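Local coordinates for protein transcriptional regulator, SorC family (Enterococcus faecalis, PDB 2O0M) that probably regulates transcription as a SorC-family regulator, with a DNA-binding part and a putative sugar-binding domain that may sense a carbohydrate, at residues A[118-121]-A[122-125]; A[137-141]-A[142-146]; A[260-263]-A[264-268]. All blocks are in the same frame, centred on the assembly; numbering follows the deposited sequence.

Contact 1: A[118-121]-A[122-125]; sequences DIQK and KVLS
With CG1 of V123 anti to the backbone N (chi1 174°), its other methyl, CG2, is turned back beside that nitrogen and over the residue three positions earlier, Q120. V123 CG2 lies 3.7 Å from Q120 O. The same methyl meets the side chain of that residue, V123 CG2 standing 3.9 Å from Q120 CB. The carbonyl oxygen also takes the backbone bond that starts the turn: V123 N donates to Q120 O at 3.2 Å, with an N-H...O angle of 150°. V123 N stands 51° out of the Q120 carbonyl plane, so the bond does not use an in-plane direction. One step along, L124 N reaches K121 O at 3.2 Å in a bond that is weak because it is poorly directed, while L124 CB rests 3.7 Å from K121 O. Thus backbone polarity and side-chain carbon share each of these two carbonyls. V123 is buried, whereas K121 and K122 are exposed to solvent. The ammonium group of K122 finds a salt-bridge partner one turn on, in D126. V123 and L124 both touch S117, and the preceding loop is tied down by the bond of D118 OD1 to T311 OG1. Two successive contacts from a carbonyl to the nitrogen three residues on, the second weak, lead the chain from the loop after strand 109-113 into the first turn of helix 122-138, in a putative sugar-binding domain whose parallel strands and helices are consistent with a Rossmann-like fold.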
loop_
_atom_site.group_PDB
_atom_site.type_symbol
_atom_site.label_atom_id
_atom_site.label_comp_id
_atom_site.label_asym_id
_atom_site.label_seq_id
_atom_site.Cartn_x
_atom_site.Cartn_y
_atom_site.Cartn_z
ATOM N N ASP A 118 -16.216 6.505 0.690
ATOM C CA ASP A 118 -16.237 7.928 0.328
ATOM C C ASP A 118 -17.071 8.732 1.317
ATOM O O ASP A 118 -16.720 9.854 1.659
ATOM C CB ASP A 118 -16.810 8.143 -1.074
ATOM C CG ASP A 118 -15.853 7.725 -2.178
ATOM O OD1 ASP A 118 -14.631 7.892 -2.013
ATOM O OD2 ASP A 118 -16.347 7.241 -3.221
ATOM N N ILE A 119 -18.187 8.165 1.754
ATOM C CA ILE A 119 -19.151 8.910 2.562
ATOM C C ILE A 119 -19.329 8.373 3.994
ATOM O O ILE A 119 -19.933 9.053 4.835
ATOM C CB ILE A 119 -20.515 9.029 1.814
ATOM C CG1 ILE A 119 -21.321 7.727 1.883
ATOM C CG2 ILE A 119 -20.288 9.448 0.361
ATOM C CD1 ILE A 119 -22.620 7.736 1.052
ATOM N N GLN A 120 -18.794 7.184 4.272
ATOM C CA GLN A 120 -18.950 6.536 5.586
ATOM C C GLN A 120 -17.613 6.219 6.229
ATOM O O GLN A 120 -16.911 5.299 5.795
ATOM C CB GLN A 120 -19.705 5.224 5.458
ATOM C CG GLN A 120 -21.048 5.337 4.791
ATOM C CD GLN A 120 -21.653 3.995 4.536
ATOM O OE1 GLN A 120 -21.784 3.180 5.451
ATOM N NE2 GLN A 120 -22.015 3.739 3.290
ATOM N N LYS A 121 -17.281 6.940 7.291
ATOM C CA LYS A 121 -15.999 6.745 7.967
ATOM C C LYS A 121 -15.811 5.362 8.573
ATOM O O LYS A 121 -14.683 4.874 8.633
ATOM C CB LYS A 121 -15.781 7.816 9.038
ATOM C CG LYS A 121 -15.386 9.141 8.445
ATOM C CD LYS A 121 -15.219 10.214 9.511
ATOM C CE LYS A 121 -14.919 11.560 8.874
ATOM N NZ LYS A 121 -13.829 11.442 7.858
ATOM N N LYS A 122 -16.891 4.713 8.998
ATOM C CA LYS A 122 -16.761 3.389 9.624
ATOM C C LYS A 122 -16.165 2.352 8.667
ATOM O O LYS A 122 -15.523 1.403 9.107
ATOM C CB LYS A 122 -18.104 2.882 10.180
ATOM C CG LYS A 122 -18.061 1.420 10.711
ATOM C CD LYS A 122 -19.299 1.043 11.536
ATOM C CE LYS A 122 -19.330 -0.449 11.928
ATOM N NZ LYS A 122 -19.461 -1.387 10.779
ATOM N N VAL A 123 -16.352 2.539 7.364
ATOM C CA VAL A 123 -15.840 1.568 6.385
ATOM C C VAL A 123 -14.316 1.425 6.495
ATOM O O VAL A 123 -13.800 0.327 6.386
ATOM C CB VAL A 123 -16.256 1.916 4.937
ATOM C CG1 VAL A 123 -15.597 0.967 3.918
ATOM C CG2 VAL A 123 -17.780 1.853 4.792
ATOM N N LEU A 124 -13.611 2.527 6.734
ATOM C CA LEU A 124 -12.146 2.472 6.891
ATOM C C LEU A 124 -11.747 1.734 8.168
ATOM O O LEU A 124 -10.776 0.980 8.184
ATOM C CB LEU A 124 -11.549 3.874 6.880
ATOM C CG LEU A 124 -11.633 4.633 5.550
ATOM C CD1 LEU A 124 -10.831 5.928 5.631
ATOM C CD2 LEU A 124 -11.137 3.805 4.377
ATOM N N SER A 125 -12.509 1.951 9.233
ATOM C CA SER A 125 -12.337 1.192 10.474
ATOM C C SER A 125 -12.576 -0.294 10.216
ATOM O O SER A 125 -11.813 -1.151 10.672
ATOM C CB SER A 125 -13.283 1.721 11.575
ATOM O OG SER A 125 -13.396 0.803 12.652
#

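Contact 2: A[137-141]-A[142-146]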
loop_
_atom_site.group_PDB
_atom_site.type_symbol
_atom_site.label_atom_id
_atom_site.label_comp_id
_atom_site.label_asym_id
_atom_site.label_seq_id
_atom_site.Cartn_x
_atom_site.Cartn_y
_atom_site.Cartn_z
ATOM N N LEU A 137 -5.047 -14.907 9.494
ATOM C CA LEU A 137 -5.155 -16.138 8.704
ATOM C C LEU A 137 -3.890 -16.421 7.888
ATOM O O LEU A 137 -3.420 -17.555 7.843
ATOM C CB LEU A 137 -6.356 -16.055 7.753
ATOM C CG LEU A 137 -6.497 -17.136 6.671
ATOM C CD1 LEU A 137 -6.917 -18.447 7.305
ATOM C CD2 LEU A 137 -7.501 -16.746 5.593
ATOM N N LEU A 138 -3.370 -15.391 7.225
ATOM C CA LEU A 138 -2.291 -15.547 6.245
ATOM C C LEU A 138 -0.896 -15.698 6.865
ATOM O O LEU A 138 -0.107 -16.530 6.428
ATOM C CB LEU A 138 -2.272 -14.368 5.245
ATOM C CG LEU A 138 -3.370 -14.260 4.178
ATOM C CD1 LEU A 138 -3.134 -13.053 3.283
ATOM C CD2 LEU A 138 -3.484 -15.528 3.321
ATOM N N LEU A 139 -0.581 -14.886 7.873
ATOM C CA LEU A 139 0.790 -14.834 8.390
ATOM C C LEU A 139 1.128 -16.074 9.237
ATOM O O LEU A 139 0.456 -16.356 10.233
ATOM C CB LEU A 139 1.016 -13.560 9.205
ATOM C CG LEU A 139 0.910 -12.239 8.433
ATOM C CD1 LEU A 139 1.114 -11.114 9.419
ATOM C CD2 LEU A 139 1.926 -12.154 7.295
ATOM N N PRO A 140 2.158 -16.825 8.827
ATOM C CA PRO A 140 2.566 -17.988 9.616
ATOM C C PRO A 140 3.312 -17.654 10.894
ATOM O O PRO A 140 3.746 -16.521 11.105
ATOM C CB PRO A 140 3.530 -18.733 8.683
ATOM C CG PRO A 140 3.404 -18.108 7.375
ATOM C CD PRO A 140 2.974 -16.702 7.607
ATOM N N ASN A 141 3.495 -18.668 11.735
ATOM C CA ASN A 141 4.390 -18.543 12.874
ATOM C C ASN A 141 5.802 -18.288 12.404
ATOM O O ASN A 141 6.137 -18.567 11.259
ATOM C CB ASN A 141 4.364 -19.815 13.731
ATOM C CG ASN A 141 3.121 -19.920 14.570
ATOM O OD1 ASN A 141 2.460 -18.918 14.852
ATOM N ND2 ASN A 141 2.802 -21.133 14.999
ATOM N N GLY A 142 6.628 -17.779 13.308
ATOM C CA GLY A 142 7.991 -17.390 12.985
ATOM C C GLY A 142 8.118 -15.881 12.901
ATOM O O GLY A 142 7.342 -15.151 13.525
ATOM N N GLU A 143 9.099 -15.423 12.134
ATOM C CA GLU A 143 9.392 -13.998 12.015
ATOM C C GLU A 143 8.898 -13.485 10.666
ATOM O O GLU A 143 9.435 -13.852 9.621
ATOM C CB GLU A 143 10.894 -13.731 12.143
ATOM C CG GLU A 143 11.539 -14.328 13.391
ATOM C CD GLU A 143 11.055 -13.707 14.671
ATOM O OE1 GLU A 143 10.984 -12.460 14.737
ATOM O OE2 GLU A 143 10.765 -14.471 15.626
ATOM N N ASN A 144 7.869 -12.646 10.700
ATOM C CA ASN A 144 7.326 -12.042 9.486
ATOM C C ASN A 144 7.749 -10.592 9.379
ATOM O O ASN A 144 7.840 -9.901 10.391
ATOM C CB ASN A 144 5.803 -12.104 9.519
ATOM C CG ASN A 144 5.282 -13.514 9.692
ATOM O OD1 ASN A 144 4.542 -13.821 10.648
ATOM N ND2 ASN A 144 5.667 -14.383 8.781
ATOM N N THR A 145 8.018 -10.151 8.152
ATOM C CA THR A 145 8.280 -8.746 7.868
ATOM C C THR A 145 7.210 -8.250 6.888
ATOM O O THR A 145 7.062 -8.786 5.788
ATOM C CB THR A 145 9.691 -8.539 7.326
ATOM O OG1 THR A 145 10.642 -8.977 8.308
ATOM C CG2 THR A 145 9.943 -7.071 6.969
ATOM N N ILE A 146 6.452 -7.253 7.341
ATOM C CA ILE A 146 5.355 -6.665 6.590
ATOM C C ILE A 146 5.746 -5.261 6.151
ATOM O O ILE A 146 5.926 -4.368 6.983
ATOM C CB ILE A 146 4.067 -6.586 7.421
ATOM C CG1 ILE A 146 3.665 -7.967 7.937
ATOM C CG2 ILE A 146 2.930 -5.984 6.603
ATOM C CD1 ILE A 146 4.142 -8.271 9.333
#
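The carbonyl oxygen of L139, a residue packed against N144 and I146, is hydrogen-bonded by NH1 of R169. This bond ties the chain to strand 169-175 where helix 122-138 gives way to strand 142-148, the end of a beta-alpha-beta crossover joining strands 109-113 and 142-148, which are parallel but not adjacent in the sheet. N144 extends its side chain back toward P140, bringing N144 CG to 3.7 Å from P140 O, and the two side chains cross at an angle. Both N144 and G142 are held by backbone hydrogen bonds to strand 169-175, N144 with H170 and L172, and G142 with H170. At G142 the backbone has a positive phi of 105°, a conformation in which a beta carbon would collide with the carbonyl oxygen of N141, so the start of the strand calls for glycine. Further in, buried L139 and I146 also touch C238 of the neighbouring parallel strand 238-245. L139 has an extended end (chi2 178°) that carries one methyl forward to the isoleucine, L139 CD1 lying 4.2 Å from I146 CD1.

Contact 3: A[260-263]-A[264-268]; sequences MVML and KQKNA
Q265 folds back over V261 and M262, and its side chain can be followed atom by atom. Q265 CB lies 3.8 Å from V261 O. CG takes the position between the backbone N and the carbonyl carbon (chi1 64°), which directs it back along the helix and brings Q265 CG to 3.4 Å from M262 O. Q265 CD then sits 3.5 Å from V261 O, and from there the amide group divides its contacts: Q265 OE1 approaches the methyl V261 CG1 at 3.9 Å, while Q265 NE2 comes to 3.5 Å from M262 CA. The amide is therefore laid across the outer surface of the preceding turn. Beside it, selenomethionine M262 and K266 run alongside each other in the same direction, K266 CE lying 3.7 Å from M262 CG. Beneath these side chains K264, Q265 and K266 donate their backbone N-H groups to the carbonyls of M260, V261 and M262, the regular helical pattern. The pattern then breaks. N267 adopts a positive phi of 54°, its N-H bonds back to K264 O, and A268 N reaches L263 O at 3.1 Å in a nearly straight bond of 173°. This reversal brings A268 CB to 3.9 Å from L263 CD2; L263 is buried against A250 and Y285, and A268 touches A246 and V284. The paired bonds, the positive-phi residue and the apolar contact across the end together make a Schellman motif, the C-terminal termination of helix 257-265.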
loop_
_atom_site.group_PDB
_atom_site.type_symbol
_atom_site.label_atom_id
_atom_site.label_comp_id
_atom_site.label_asym_id
_atom_site.label_seq_id
_atom_site.Cartn_x
_atom_site.Cartn_y
_atom_site.Cartn_z
HETATM N N MSE A 260 4.261 16.986 -12.489
HETATM C CA MSE A 260 2.806 17.117 -12.512
HETATM C C MSE A 260 2.311 17.256 -13.953
HETATM O O MSE A 260 1.365 16.588 -14.364
HETATM C CB MSE A 260 2.371 18.334 -11.708
HETATM C CG MSE A 260 0.920 18.662 -11.842
HETATM SE SE MSE A 260 -0.262 17.129 -11.485
HETATM C CE MSE A 260 -0.364 17.440 -9.607
ATOM N N VAL A 261 2.954 18.136 -14.711
ATOM C CA VAL A 261 2.557 18.356 -16.098
ATOM C C VAL A 261 2.748 17.079 -16.923
ATOM O O VAL A 261 1.885 16.733 -17.724
ATOM C CB VAL A 261 3.325 19.527 -16.728
ATOM C CG1 VAL A 261 3.059 19.595 -18.238
ATOM C CG2 VAL A 261 2.916 20.822 -16.055
HETATM N N MSE A 262 3.869 16.391 -16.703
HETATM C CA MSE A 262 4.179 15.128 -17.393
HETATM C C MSE A 262 3.098 14.068 -17.067
HETATM O O MSE A 262 2.603 13.374 -17.954
HETATM C CB MSE A 262 5.616 14.663 -17.037
HETATM C CG MSE A 262 6.254 13.584 -17.948
HETATM SE SE MSE A 262 8.261 13.261 -17.765
HETATM C CE MSE A 262 8.576 13.934 -15.987
ATOM N N LEU A 263 2.696 13.965 -15.805
ATOM C CA LEU A 263 1.687 12.970 -15.418
ATOM C C LEU A 263 0.322 13.221 -16.054
ATOM O O LEU A 263 -0.372 12.284 -16.446
ATOM C CB LEU A 263 1.548 12.913 -13.894
ATOM C CG LEU A 263 2.702 12.220 -13.167
ATOM C CD1 LEU A 263 2.567 12.435 -11.683
ATOM C CD2 LEU A 263 2.780 10.729 -13.486
ATOM N N LYS A 264 -0.057 14.490 -16.152
ATOM C CA LYS A 264 -1.287 14.879 -16.831
ATOM C C LYS A 264 -1.292 14.465 -18.293
ATOM O O LYS A 264 -2.274 13.905 -18.798
ATOM C CB LYS A 264 -1.446 16.389 -16.779
ATOM C CG LYS A 264 -2.144 16.884 -15.567
ATOM C CD LYS A 264 -1.899 18.361 -15.433
ATOM C CE LYS A 264 -0.949 18.619 -14.333
ATOM N NZ LYS A 264 -1.639 18.411 -13.062
ATOM N N GLN A 265 -0.199 14.755 -18.984
ATOM C CA GLN A 265 -0.163 14.491 -20.415
ATOM C C GLN A 265 0.027 13.013 -20.740
ATOM O O GLN A 265 -0.361 12.579 -21.821
ATOM C CB GLN A 265 0.843 15.386 -21.144
ATOM C CG GLN A 265 2.292 15.220 -20.780
ATOM C CD GLN A 265 3.099 16.503 -21.002
ATOM O OE1 GLN A 265 2.596 17.505 -21.532
ATOM N NE2 GLN A 265 4.357 16.473 -20.601
ATOM N N LYS A 266 0.580 12.235 -19.804
ATOM C CA LYS A 266 0.646 10.771 -19.967
ATOM C C LYS A 266 -0.611 10.072 -19.423
ATOM O O LYS A 266 -0.673 8.844 -19.378
ATOM C CB LYS A 266 1.920 10.183 -19.344
ATOM C CG LYS A 266 3.211 10.825 -19.851
ATOM C CD LYS A 266 4.345 9.834 -19.997
ATOM C CE LYS A 266 5.711 10.519 -19.934
ATOM N NZ LYS A 266 6.727 9.824 -20.780
ATOM N N ASN A 267 -1.613 10.863 -19.043
ATOM C CA ASN A 267 -2.922 10.367 -18.621
ATOM C C ASN A 267 -2.825 9.344 -17.495
ATOM O O ASN A 267 -3.446 8.283 -17.533
ATOM C CB ASN A 267 -3.689 9.804 -19.818
ATOM C CG ASN A 267 -3.947 10.854 -20.879
ATOM O OD1 ASN A 267 -3.578 10.681 -22.039
ATOM N ND2 ASN A 267 -4.572 11.956 -20.481
ATOM N N ALA A 268 -2.015 9.683 -16.499
ATOM C CA ALA A 268 -1.859 8.850 -15.309
ATOM C C ALA A 268 -3.175 8.767 -14.552
ATOM O O ALA A 268 -3.844 9.779 -14.331
ATOM C CB ALA A 268 -0.761 9.406 -14.411
#

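From the N terminus the chain meets the three contacts in series, and none nests within or crosses another. Contact 1 turns the loop after strand 109-113 into helix 122-138. Contact 2 closes the turn at the far end of that same helix and delivers the chain to strand 142-148, so the two bracket one helix, their centres 28 Å apart. Contact 3 comes much later, ending helix 257-265 before strand 270-272, beside helix 246-252 and strand 283-286. Its centre is 39 Å from that of contact 2, on the opposite side of the chain's centre. Together they exemplify helix entry, helix-to-strand return and helix exit within the putative sugar-binding domain.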